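Local coordinates for iron binding protein FbpA (Mannheimia haemolytica, PDB 1Q35) that binds ferric iron in the periplasm, probably handing it on to a membrane transporter as the solute-binding component of an iron-uptake system, at residues Gly177-Gln181 with Ser193-Tyr199; Arg10-Leu14 with Tyr198-Lys202; Ala102-Tyr106 with Phe119-Leu124; Thr57-Ser61 with Ser141-Ser145. All coordinates share one frame; numbering follows the deposited sequence.

How the contacts relate
In this periplasmic-binding-protein fold the four contacts have centres between about 10 and 21 Å apart. Three contacts carry or adjoin the iron-binding tyrosines; contact 3 backs them in the sheet, through R103. Contacts 1 and 2 are closest; they share Y198, Y199 and the helix 198-205, and both touch one formate. Contacts 1 and 3 meet in the mixed sheet, where strands 192-196 and 96-108 are antiparallel neighbours. Contact 4 brings Y142, on helix 141-168, up to the hydroxyl of Y198. Along the chain, contacts 4 and 3 both fall between the two segments of contact 2, and contact 1 opens after both have closed. Y142 is thus brought to the adjacent pair Y198 and Y199.

Contact 1: residues Gly177-Gln181 with Ser193-Tyr199; sequences GDRDQ and SIGNSYY. With FMT (formic acid), chain D; FMT (formic acid), chain C.
D178 and Y199 meet at the iron site of this solute-binding fold, where the first turn of helix 178-187 packs on strand 192-196 and the helix that follows it. The backbone N of N196 donates to D178 OD2 at 2.8 Å, arriving from above the carboxylate plane, 51° out of it. G195, with no side chain, lets the D178 carboxylate come close, OD2 lying 3.4 Å from G195 CA. The same OD2 lies at the edge of the Y199 ring, 3.6 Å from CE1, and takes a salt bridge from R103. D178 OD1 is tied through a water to the I194 carbonyl. R179 crosses Y199 at about a right angle, its CD 3.8 Å from Y199 CD2. The bend at chi3 (-64°) turns R179 NE back onto a formate, giving a nearly straight bond of 2.8 Å to FMT (chain D) O2. That oxygen also accepts from R179 N, while D178 N donates to O1. The formate carbon sits over one face of the Y199 ring, offset toward its rim, and Y198 CE2 lies over the opposite face. In this iron-free structure these donors hold a formate probably from the crystallisation liquor, consistent with an anion site beside the metal.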
loop_
_atom_site.group_PDB
_atom_site.type_symbol
_atom_site.label_atom_id
_atom_site.label_comp_id
_atom_site.label_asym_id
_atom_site.label_seq_id
_atom_site.Cartn_x
_atom_site.Cartn_y
_atom_site.Cartn_z
ATOM N N GLY A 177 -6.343 3.611 11.522
ATOM C CA GLY A 177 -5.529 3.438 10.334
ATOM C C GLY A 177 -4.212 4.184 10.444
ATOM O O GLY A 177 -3.787 4.583 11.532
ATOM N N ASP A 178 -3.555 4.375 9.309
ATOM C CA ASP A 178 -2.236 5.001 9.302
ATOM C C ASP A 178 -2.287 6.469 9.745
ATOM O O ASP A 178 -1.440 6.912 10.525
ATOM C CB ASP A 178 -1.596 4.917 7.913
ATOM C CG ASP A 178 -1.052 3.545 7.576
ATOM O OD1 ASP A 178 -1.097 2.619 8.413
ATOM O OD2 ASP A 178 -0.543 3.347 6.456
ATOM N N ARG A 179 -3.262 7.226 9.241
ATOM C CA ARG A 179 -3.376 8.643 9.613
ATOM C C ARG A 179 -3.629 8.808 11.108
ATOM O O ARG A 179 -3.103 9.729 11.733
ATOM C CB ARG A 179 -4.471 9.342 8.814
ATOM C CG ARG A 179 -4.145 9.476 7.331
ATOM C CD ARG A 179 -5.332 9.868 6.482
ATOM N NE ARG A 179 -6.364 8.833 6.511
ATOM C CZ ARG A 179 -7.617 8.996 6.105
ATOM N NH1 ARG A 179 -8.027 10.155 5.611
ATOM N NH2 ARG A 179 -8.469 7.986 6.198
ATOM N N ASP A 180 -4.411 7.903 11.683
ATOM C CA ASP A 180 -4.733 7.961 13.102
ATOM C C ASP A 180 -3.488 7.878 13.982
ATOM O O ASP A 180 -3.455 8.472 15.059
ATOM C CB ASP A 180 -5.664 6.813 13.506
ATOM C CG ASP A 180 -7.079 6.996 13.015
ATOM O OD1 ASP A 180 -7.569 8.142 12.994
ATOM O OD2 ASP A 180 -7.781 6.036 12.644
ATOM N N GLN A 181 -2.461 7.150 13.543
ATOM C CA GLN A 181 -1.240 7.053 14.340
ATOM C C GLN A 181 -0.510 8.387 14.372
ATOM O O GLN A 181 0.126 8.726 15.373
ATOM C CB GLN A 181 -0.278 5.969 13.837
ATOM C CG GLN A 181 -0.900 4.658 13.395
ATOM C CD GLN A 181 -1.803 4.045 14.441
ATOM O OE1 GLN A 181 -1.417 3.909 15.596
ATOM N NE2 GLN A 181 -3.004 3.658 14.032
ATOM N N SER A 193 5.560 6.180 14.604
ATOM C CA SER A 193 4.538 5.314 14.031
ATOM C C SER A 193 5.002 4.752 12.696
ATOM O O SER A 193 5.968 5.229 12.105
ATOM C CB SER A 193 3.205 6.052 13.858
ATOM O OG SER A 193 3.226 6.902 12.720
ATOM N N ILE A 194 4.324 3.703 12.252
ATOM C CA ILE A 194 4.530 3.144 10.922
ATOM C C ILE A 194 3.298 3.487 10.097
ATOM O O ILE A 194 2.179 3.355 10.575
ATOM C CB ILE A 194 4.733 1.621 11.005
ATOM C CG1 ILE A 194 5.995 1.290 11.804
ATOM C CG2 ILE A 194 4.815 1.034 9.605
ATOM C CD1 ILE A 194 6.174 -0.193 12.086
ATOM N N GLY A 195 3.494 3.941 8.866
ATOM C CA GLY A 195 2.376 4.238 7.990
ATOM C C GLY A 195 2.830 4.479 6.566
ATOM O O GLY A 195 4.020 4.634 6.318
ATOM N N ASN A 196 1.894 4.532 5.628
ATOM C CA ASN A 196 2.257 4.731 4.232
ATOM C C ASN A 196 2.531 6.208 3.941
ATOM O O ASN A 196 1.896 7.112 4.502
ATOM C CB ASN A 196 1.178 4.189 3.289
ATOM C CG ASN A 196 1.174 2.673 3.205
ATOM O OD1 ASN A 196 2.132 2.009 3.597
ATOM N ND2 ASN A 196 0.087 2.122 2.681
ATOM N N SER A 197 3.476 6.433 3.038
ATOM C CA SER A 197 4.010 7.751 2.728
ATOM C C SER A 197 2.962 8.732 2.213
ATOM O O SER A 197 2.921 9.883 2.627
ATOM C CB SER A 197 5.125 7.610 1.690
ATOM O OG SER A 197 4.683 6.880 0.546
ATOM N N TYR A 198 2.121 8.278 1.295
ATOM C CA TYR A 198 1.174 9.173 0.627
ATOM C C TYR A 198 0.199 9.811 1.617
ATOM O O TYR A 198 -0.277 10.917 1.387
ATOM C CB TYR A 198 0.425 8.462 -0.523
ATOM C CG TYR A 198 -0.285 7.200 -0.112
ATOM C CD1 TYR A 198 0.384 5.980 -0.124
ATOM C CD2 TYR A 198 -1.602 7.217 0.321
ATOM C CE1 TYR A 198 -0.230 4.824 0.275
ATOM C CE2 TYR A 198 -2.238 6.049 0.723
ATOM C CZ TYR A 198 -1.532 4.854 0.702
ATOM O OH TYR A 198 -2.101 3.675 1.118
ATOM N N TYR A 199 -0.075 9.138 2.727
ATOM C CA TYR A 199 -0.959 9.711 3.740
ATOM C C TYR A 199 -0.430 11.027 4.322
ATOM O O TYR A 199 -1.220 11.864 4.741
ATOM C CB TYR A 199 -1.234 8.712 4.874
ATOM C CG TYR A 199 -2.150 7.577 4.471
ATOM C CD1 TYR A 199 -1.745 6.252 4.591
ATOM C CD2 TYR A 199 -3.422 7.825 3.973
ATOM C CE1 TYR A 199 -2.578 5.206 4.218
ATOM C CE2 TYR A 199 -4.260 6.784 3.594
ATOM C CZ TYR A 199 -3.830 5.480 3.728
ATOM O OH TYR A 199 -4.646 4.434 3.362
HETATM C C FMT D . -5.543 5.437 6.595
HETATM O O1 FMT D . -5.016 4.259 6.873
HETATM O O2 FMT D . -5.369 6.359 7.381
HETATM C C FMT C . -5.389 3.338 -0.118
HETATM O O1 FMT C . -6.406 3.368 -0.966
HETATM O O2 FMT C . -4.272 3.605 -0.520
HETATM O O HOH W 1 1.279 6.044 10.742
HETATM O O HOH W 2 -0.090 1.987 11.148
#

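Contact 2: residues Arg10-Leu14 with Tyr198-Lys202; sequences RQPYL and YYYGK. With FMT (formic acid), chain C.
Y13 and Y199 cross at about a right angle, the hydroxyl of Y13 meeting the edge of the Y199 ring in its plane, with Y13 OH 3.4 Å from Y199 CE2. A water joins the two phenols, 2.8 Å from Y13 OH and equally far from Y199 OH, and it too lies in the plane of the Y199 ring. With chi1 at 79°, Y13 holds CG between its backbone N and carbonyl carbon, which lays the ring over L14 CG and brings its hydroxyl to the Y199 ring. K202 passes obliquely by this ring of Y13, its CE 3.9 Å from Y13 CD2. The lysine's methylenes, bent at chi2 and chi3, also run past L14 in the opposite direction, bringing K202 CD within 3.8 Å of L14 CD2. A long flexible chain suits this place: its carbons pack on leucine and tyrosine while NZ reaches a water held by the Y13 carbonyl. L14 CD1 sits alongside the other two rings, 4.2 Å from Y198 CE2 and from Y199 CE2. R10 meets the helix mainly through a formate. Its NE donates almost straight to FMT (chain C) O1 at 2.9 Å, in the plane of the guanidinium, and NH1 reaches O2, on which Y198 OH makes a weak bond; N196 ND2 donates to that hydroxyl. E268 pairs with R10 NH2. The loop between strand 3-8 and helix 16-26 is thereby laid against helix 198-205, with helix 256-266 beside R10 and helix 178-187 beside Y13.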
loop_
_atom_site.group_PDB
_atom_site.type_symbol
_atom_site.label_atom_id
_atom_site.label_comp_id
_atom_site.label_asym_id
_atom_site.label_seq_id
_atom_site.Cartn_x
_atom_site.Cartn_y
_atom_site.Cartn_z
ATOM N N ARG A 10 -9.640 0.493 -2.638
ATOM C CA ARG A 10 -9.378 1.906 -2.350
ATOM C C ARG A 10 -10.691 2.646 -2.095
ATOM O O ARG A 10 -11.658 2.474 -2.833
ATOM C CB ARG A 10 -8.643 2.560 -3.524
ATOM C CG ARG A 10 -7.475 1.745 -4.053
ATOM C CD ARG A 10 -6.384 2.567 -4.698
ATOM N NE ARG A 10 -5.742 3.460 -3.740
ATOM C CZ ARG A 10 -4.786 4.320 -4.053
ATOM N NH1 ARG A 10 -4.271 5.093 -3.105
ATOM N NH2 ARG A 10 -4.321 4.387 -5.291
ATOM N N GLN A 11 -10.718 3.479 -1.056
ATOM C CA GLN A 11 -11.894 4.292 -0.739
ATOM C C GLN A 11 -12.045 5.396 -1.782
ATOM O O GLN A 11 -11.073 5.754 -2.448
ATOM C CB GLN A 11 -11.778 4.887 0.666
ATOM C CG GLN A 11 -11.915 3.861 1.777
ATOM C CD GLN A 11 -13.340 3.379 1.950
ATOM O OE1 GLN A 11 -14.261 4.189 2.068
ATOM N NE2 GLN A 11 -13.528 2.064 1.970
ATOM N N PRO A 12 -13.261 5.922 -1.952
ATOM C CA PRO A 12 -13.527 6.928 -2.985
ATOM C C PRO A 12 -12.519 8.074 -3.047
ATOM O O PRO A 12 -12.122 8.455 -4.131
ATOM C CB PRO A 12 -14.923 7.448 -2.620
ATOM C CG PRO A 12 -15.571 6.328 -1.928
ATOM C CD PRO A 12 -14.488 5.575 -1.212
ATOM N N TYR A 13 -12.089 8.608 -1.906
ATOM C CA TYR A 13 -11.236 9.794 -1.927
ATOM C C TYR A 13 -9.885 9.562 -2.618
ATOM O O TYR A 13 -9.278 10.509 -3.106
ATOM C CB TYR A 13 -11.067 10.397 -0.517
ATOM C CG TYR A 13 -10.081 9.721 0.421
ATOM C CD1 TYR A 13 -10.240 8.394 0.811
ATOM C CD2 TYR A 13 -9.016 10.436 0.964
ATOM C CE1 TYR A 13 -9.346 7.793 1.695
ATOM C CE2 TYR A 13 -8.122 9.850 1.842
ATOM C CZ TYR A 13 -8.283 8.530 2.203
ATOM O OH TYR A 13 -7.393 7.949 3.082
ATOM N N LEU A 14 -9.437 8.304 -2.679
ATOM C CA LEU A 14 -8.162 7.955 -3.316
ATOM C C LEU A 14 -8.276 7.295 -4.702
ATOM O O LEU A 14 -7.266 6.893 -5.275
ATOM C CB LEU A 14 -7.342 7.061 -2.373
ATOM C CG LEU A 14 -6.799 7.780 -1.133
ATOM C CD1 LEU A 14 -6.282 6.779 -0.109
ATOM C CD2 LEU A 14 -5.706 8.751 -1.511
ATOM N N TYR A 198 2.121 8.278 1.295
ATOM C CA TYR A 198 1.174 9.173 0.627
ATOM C C TYR A 198 0.199 9.811 1.617
ATOM O O TYR A 198 -0.277 10.917 1.387
ATOM C CB TYR A 198 0.425 8.462 -0.523
ATOM C CG TYR A 198 -0.285 7.200 -0.112
ATOM C CD1 TYR A 198 0.384 5.980 -0.124
ATOM C CD2 TYR A 198 -1.602 7.217 0.321
ATOM C CE1 TYR A 198 -0.230 4.824 0.275
ATOM C CE2 TYR A 198 -2.238 6.049 0.723
ATOM C CZ TYR A 198 -1.532 4.854 0.702
ATOM O OH TYR A 198 -2.101 3.675 1.118
ATOM N N TYR A 199 -0.075 9.138 2.727
ATOM C CA TYR A 199 -0.959 9.711 3.740
ATOM C C TYR A 199 -0.430 11.027 4.322
ATOM O O TYR A 199 -1.220 11.864 4.741
ATOM C CB TYR A 199 -1.234 8.712 4.874
ATOM C CG TYR A 199 -2.150 7.577 4.471
ATOM C CD1 TYR A 199 -1.745 6.252 4.591
ATOM C CD2 TYR A 199 -3.422 7.825 3.973
ATOM C CE1 TYR A 199 -2.578 5.206 4.218
ATOM C CE2 TYR A 199 -4.260 6.784 3.594
ATOM C CZ TYR A 199 -3.830 5.480 3.728
ATOM O OH TYR A 199 -4.646 4.434 3.362
ATOM N N TYR A 200 0.887 11.213 4.363
ATOM C CA TYR A 200 1.455 12.474 4.841
ATOM C C TYR A 200 0.999 13.633 3.956
ATOM O O TYR A 200 0.591 14.685 4.456
ATOM C CB TYR A 200 2.974 12.385 4.894
ATOM C CG TYR A 200 3.625 13.447 5.747
ATOM C CD1 TYR A 200 4.351 14.476 5.172
ATOM C CD2 TYR A 200 3.536 13.410 7.135
ATOM C CE1 TYR A 200 4.960 15.454 5.952
ATOM C CE2 TYR A 200 4.148 14.382 7.922
ATOM C CZ TYR A 200 4.860 15.396 7.325
ATOM O OH TYR A 200 5.468 16.366 8.094
ATOM N N GLY A 201 1.045 13.440 2.640
ATOM C CA GLY A 201 0.560 14.440 1.704
ATOM C C GLY A 201 -0.944 14.643 1.768
ATOM O O GLY A 201 -1.428 15.775 1.710
ATOM N N LYS A 202 -1.694 13.556 1.897
ATOM C CA LYS A 202 -3.140 13.664 2.060
ATOM C C LYS A 202 -3.497 14.497 3.293
ATOM O O LYS A 202 -4.396 15.328 3.237
ATOM C CB LYS A 202 -3.787 12.283 2.167
ATOM C CG LYS A 202 -3.740 11.449 0.886
ATOM C CD LYS A 202 -4.398 12.130 -0.312
ATOM C CE LYS A 202 -5.879 12.411 -0.095
ATOM N NZ LYS A 202 -6.468 13.253 -1.169
HETATM C C FMT C . -5.389 3.338 -0.118
HETATM O O1 FMT C . -6.406 3.368 -0.966
HETATM O O2 FMT C . -4.272 3.605 -0.520
HETATM O O HOH W 3 -6.954 11.911 -3.559
HETATM O O HOH W 4 -7.327 5.136 2.993
#

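Contact 3: residues Ala102-Tyr106 with Phe119-Leu124; sequences ARVIY and FDYLDL
I105 and Y121 join the long strand 96-108 of the mixed sheet to the 3-10 turn that follows it in this periplasmic-binding-protein fold. I105 points toward the turn and ends in a small apolar pocket. Its CD1 meets L124 CD1 tip to tip at 3.8 Å, and approaches the edge of the F119 ring, 3.9 Å from CE2, the two side chains crossing at about a right angle. Y121 CD1 lies a little farther from the same methyl. An isoleucine suits the spot, since with CG1 anti to its carbonyl carbon (chi1 -60°) the long branch carries CD1 clear of the strand into the pocket. Behind this first shell, the turn is held by its own aspartates: D120 OD1 accepts from L122 N in an Asx turn, and D123 OD1 accepts from D120 N. D123 CB also rests on one face of F119. On the strand side, R103 sends its guanidinium the other way, to a salt bridge with D178 and a hydrogen bond with N143, near the iron site. Its backbone still serves the turn: Y121 OH, which also accepts from H228 N, donates to R103 O at 2.6 Å, nearly in line with the C=O bond and in the plane of the phenol ring.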
loop_
_atom_site.group_PDB
_atom_site.type_symbol
_atom_site.label_atom_id
_atom_site.label_comp_id
_atom_site.label_asym_id
_atom_site.label_seq_id
_atom_site.Cartn_x
_atom_site.Cartn_y
_atom_site.Cartn_z
ATOM N N ALA A 102 5.662 3.971 -0.080
ATOM C CA ALA A 102 6.624 3.539 0.919
ATOM C C ALA A 102 5.926 3.385 2.263
ATOM O O ALA A 102 5.083 4.215 2.632
ATOM C CB ALA A 102 7.750 4.553 1.040
ATOM N N ARG A 103 6.269 2.341 3.012
ATOM C CA ARG A 103 5.799 2.235 4.388
ATOM C C ARG A 103 6.895 2.820 5.268
ATOM O O ARG A 103 7.959 2.231 5.447
ATOM C CB ARG A 103 5.428 0.797 4.760
ATOM C CG ARG A 103 4.584 0.698 6.017
ATOM C CD ARG A 103 3.586 -0.461 5.993
ATOM N NE ARG A 103 2.671 -0.417 7.135
ATOM C CZ ARG A 103 1.632 0.413 7.245
ATOM N NH1 ARG A 103 0.885 0.398 8.337
ATOM N NH2 ARG A 103 1.336 1.264 6.281
ATOM N N VAL A 104 6.639 4.029 5.750
ATOM C CA VAL A 104 7.639 4.861 6.401
ATOM C C VAL A 104 7.483 4.865 7.918
ATOM O O VAL A 104 6.553 4.267 8.459
ATOM C CB VAL A 104 7.569 6.306 5.849
ATOM C CG1 VAL A 104 7.795 6.301 4.340
ATOM C CG2 VAL A 104 6.244 6.980 6.182
ATOM N N ILE A 105 8.420 5.529 8.586
ATOM C CA ILE A 105 8.339 5.775 10.017
ATOM C C ILE A 105 8.125 7.266 10.227
ATOM O O ILE A 105 8.945 8.084 9.813
ATOM C CB ILE A 105 9.609 5.304 10.754
ATOM C CG1 ILE A 105 9.813 3.802 10.545
ATOM C CG2 ILE A 105 9.505 5.640 12.247
ATOM C CD1 ILE A 105 11.106 3.266 11.097
ATOM N N TYR A 106 6.993 7.611 10.830
ATOM C CA TYR A 106 6.717 8.987 11.237
ATOM C C TYR A 106 7.238 9.203 12.645
ATOM O O TYR A 106 7.115 8.322 13.490
ATOM C CB TYR A 106 5.213 9.262 11.175
ATOM C CG TYR A 106 4.671 9.199 9.769
ATOM C CD1 TYR A 106 3.840 8.162 9.350
ATOM C CD2 TYR A 106 5.013 10.167 8.846
ATOM C CE1 TYR A 106 3.361 8.114 8.046
ATOM C CE2 TYR A 106 4.546 10.119 7.539
ATOM C CZ TYR A 106 3.723 9.097 7.145
ATOM O OH TYR A 106 3.284 9.090 5.840
ATOM N N PHE A 119 18.903 4.224 10.284
ATOM C CA PHE A 119 17.764 3.789 11.095
ATOM C C PHE A 119 16.900 2.789 10.334
ATOM O O PHE A 119 16.571 2.996 9.176
ATOM C CB PHE A 119 16.925 4.989 11.541
ATOM C CG PHE A 119 16.042 4.705 12.726
ATOM C CD1 PHE A 119 16.442 5.063 14.008
ATOM C CD2 PHE A 119 14.811 4.072 12.569
ATOM C CE1 PHE A 119 15.629 4.812 15.104
ATOM C CE2 PHE A 119 13.994 3.823 13.670
ATOM C CZ PHE A 119 14.408 4.189 14.931
ATOM N N ASP A 120 16.511 1.724 11.020
ATOM C CA ASP A 120 15.837 0.577 10.424
ATOM C C ASP A 120 14.511 0.360 11.148
ATOM O O ASP A 120 14.376 0.704 12.322
ATOM C CB ASP A 120 16.745 -0.642 10.616
ATOM C CG ASP A 120 16.390 -1.816 9.735
ATOM O OD1 ASP A 120 15.248 -2.324 9.799
ATOM O OD2 ASP A 120 17.247 -2.332 8.989
ATOM N N TYR A 121 13.532 -0.226 10.460
ATOM C CA TYR A 121 12.347 -0.772 11.137
ATOM C C TYR A 121 12.730 -1.535 12.405
ATOM O O TYR A 121 12.075 -1.403 13.434
ATOM C CB TYR A 121 11.565 -1.715 10.212
ATOM C CG TYR A 121 11.157 -1.064 8.917
ATOM C CD1 TYR A 121 10.017 -0.275 8.835
ATOM C CD2 TYR A 121 11.938 -1.204 7.773
ATOM C CE1 TYR A 121 9.655 0.342 7.646
ATOM C CE2 TYR A 121 11.589 -0.584 6.587
ATOM C CZ TYR A 121 10.449 0.181 6.528
ATOM O OH TYR A 121 10.119 0.806 5.352
ATOM N N LEU A 122 13.785 -2.338 12.312
ATOM C CA LEU A 122 14.243 -3.170 13.424
ATOM C C LEU A 122 14.524 -2.387 14.693
ATOM O O LEU A 122 14.386 -2.919 15.796
ATOM C CB LEU A 122 15.512 -3.927 13.036
ATOM C CG LEU A 122 15.352 -5.032 11.998
ATOM C CD1 LEU A 122 16.714 -5.452 11.484
ATOM C CD2 LEU A 122 14.598 -6.222 12.587
ATOM N N ASP A 123 14.955 -1.140 14.555
ATOM C CA ASP A 123 15.266 -0.323 15.724
ATOM C C ASP A 123 14.043 -0.074 16.604
ATOM O O ASP A 123 14.183 0.074 17.815
ATOM C CB ASP A 123 15.963 0.967 15.296
ATOM C CG ASP A 123 17.327 0.685 14.723
ATOM O OD1 ASP A 123 17.608 1.086 13.592
ATOM O OD2 ASP A 123 18.177 -0.015 15.307
ATOM N N LEU A 124 12.852 -0.071 16.013
ATOM C CA LEU A 124 11.613 0.138 16.767
ATOM C C LEU A 124 11.300 -0.961 17.785
ATOM O O LEU A 124 10.452 -0.760 18.650
ATOM C CB LEU A 124 10.424 0.315 15.818
ATOM C CG LEU A 124 10.478 1.508 14.862
ATOM C CD1 LEU A 124 9.259 1.480 13.950
ATOM C CD2 LEU A 124 10.554 2.818 15.623
#

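Contact 4: residues Thr57-Ser61 with Ser141-Ser145; sequences TVDIS and SYNVS
S145 OG is gripped between D59 and S61, where the start of helix 60-68 meets the beginning of helix 141-168. It donates to D59 OD1 at 2.7 Å, on the syn side of the carboxylate, and accepts from S61 OG at 2.8 Å. Both serines hold OG anti to the carbonyl carbon (chi1 -73° for S145, -62° for S61), which turns the hydroxyls toward each other between the two helices. D59 is the N-cap of its helix: with CG anti to the backbone N (chi1 168°), OD1 reaches forward to S61 N, which meets it from well above the carboxylate plane. N230 ND2 also donates to OD1. Aspartate suits the cap, its short carboxylate serving both helices; OD2 accepts from R62 N and packs against S141 CB. V58 and Y142 lie obliquely across each other, V58 CB 3.4 Å from Y142 OH. V58 CG2, between its backbone N and carbonyl carbon, comes 3.8 Å from Y142 CE1, and the V58 carbonyl oxygen meets the ring edge in its plane. Several donors on D59 OD1 would probably stabilise the ionised carboxylate, and the serine-aspartate chain ties together two helix starts next to an iron-binding tyrosine.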
loop_
_atom_site.group_PDB
_atom_site.type_symbol
_atom_site.label_atom_id
_atom_site.label_comp_id
_atom_site.label_asym_id
_atom_site.label_seq_id
_atom_site.Cartn_x
_atom_site.Cartn_y
_atom_site.Cartn_z
ATOM N N THR A 57 -6.392 -2.953 -6.288
ATOM C CA THR A 57 -5.750 -3.418 -5.063
ATOM C C THR A 57 -4.817 -2.371 -4.457
ATOM O O THR A 57 -4.431 -1.400 -5.116
ATOM C CB THR A 57 -4.943 -4.680 -5.387
ATOM O OG1 THR A 57 -4.060 -4.404 -6.482
ATOM C CG2 THR A 57 -5.852 -5.795 -5.891
ATOM N N VAL A 58 -4.444 -2.602 -3.200
ATOM C CA VAL A 58 -3.524 -1.723 -2.475
ATOM C C VAL A 58 -2.333 -2.479 -1.900
ATOM O O VAL A 58 -1.580 -1.928 -1.096
ATOM C CB VAL A 58 -4.242 -0.969 -1.320
ATOM C CG1 VAL A 58 -5.303 -0.041 -1.874
ATOM C CG2 VAL A 58 -4.846 -1.934 -0.315
ATOM N N ASP A 59 -2.152 -3.734 -2.302
ATOM C CA ASP A 59 -1.141 -4.590 -1.692
ATOM C C ASP A 59 -0.756 -5.708 -2.664
ATOM O O ASP A 59 -1.629 -6.366 -3.233
ATOM C CB ASP A 59 -1.710 -5.141 -0.379
ATOM C CG ASP A 59 -0.890 -6.264 0.205
ATOM O OD1 ASP A 59 0.363 -6.159 0.243
ATOM O OD2 ASP A 59 -1.440 -7.293 0.658
ATOM N N ILE A 60 0.542 -5.922 -2.850
ATOM C CA ILE A 60 1.025 -7.011 -3.699
ATOM C C ILE A 60 0.555 -8.367 -3.193
ATOM O O ILE A 60 0.278 -9.258 -3.994
ATOM C CB ILE A 60 2.570 -6.991 -3.826
ATOM C CG1 ILE A 60 3.049 -8.082 -4.792
ATOM C CG2 ILE A 60 3.256 -7.175 -2.466
ATOM C CD1 ILE A 60 2.624 -7.879 -6.227
ATOM N N SER A 61 0.454 -8.544 -1.880
ATOM C CA SER A 61 0.051 -9.842 -1.367
ATOM C C SER A 61 -1.395 -10.178 -1.740
ATOM O O SER A 61 -1.691 -11.327 -2.059
ATOM C CB SER A 61 0.302 -9.941 0.129
ATOM O OG SER A 61 1.689 -9.807 0.388
ATOM N N SER A 141 -2.928 -5.636 6.222
ATOM C CA SER A 141 -2.053 -6.163 5.172
ATOM C C SER A 141 -0.875 -5.268 4.828
ATOM O O SER A 141 0.147 -5.761 4.387
ATOM C CB SER A 141 -2.841 -6.510 3.911
ATOM O OG SER A 141 -3.369 -5.358 3.301
ATOM N N TYR A 142 -0.982 -3.956 5.019
ATOM C CA TYR A 142 0.201 -3.112 4.855
ATOM C C TYR A 142 1.304 -3.529 5.831
ATOM O O TYR A 142 2.479 -3.550 5.474
ATOM C CB TYR A 142 -0.110 -1.634 5.076
ATOM C CG TYR A 142 -1.083 -0.984 4.120
ATOM C CD1 TYR A 142 -1.130 -1.323 2.768
ATOM C CD2 TYR A 142 -1.941 0.014 4.572
ATOM C CE1 TYR A 142 -2.014 -0.696 1.908
ATOM C CE2 TYR A 142 -2.820 0.655 3.711
ATOM C CZ TYR A 142 -2.851 0.288 2.379
ATOM O OH TYR A 142 -3.697 0.893 1.485
ATOM N N ASN A 143 0.932 -3.829 7.071
ATOM C CA ASN A 143 1.886 -4.326 8.053
ATOM C C ASN A 143 2.359 -5.739 7.736
ATOM O O ASN A 143 3.546 -6.014 7.771
ATOM C CB ASN A 143 1.292 -4.290 9.464
ATOM C CG ASN A 143 1.205 -2.890 10.035
ATOM O OD1 ASN A 143 1.945 -1.980 9.634
ATOM N ND2 ASN A 143 0.296 -2.710 10.988
ATOM N N VAL A 144 1.439 -6.642 7.426
ATOM C CA VAL A 144 1.816 -8.029 7.191
ATOM C C VAL A 144 2.779 -8.117 6.000
ATOM O O VAL A 144 3.733 -8.873 6.050
ATOM C CB VAL A 144 0.586 -8.957 7.023
ATOM C CG1 VAL A 144 1.025 -10.396 6.782
ATOM C CG2 VAL A 144 -0.311 -8.893 8.264
ATOM N N SER A 145 2.554 -7.338 4.944
ATOM C CA SER A 145 3.469 -7.373 3.800
ATOM C C SER A 145 4.851 -6.806 4.144
ATOM O O SER A 145 5.856 -7.292 3.643
ATOM C CB SER A 145 2.856 -6.691 2.580
ATOM O OG SER A 145 1.835 -7.516 2.045
#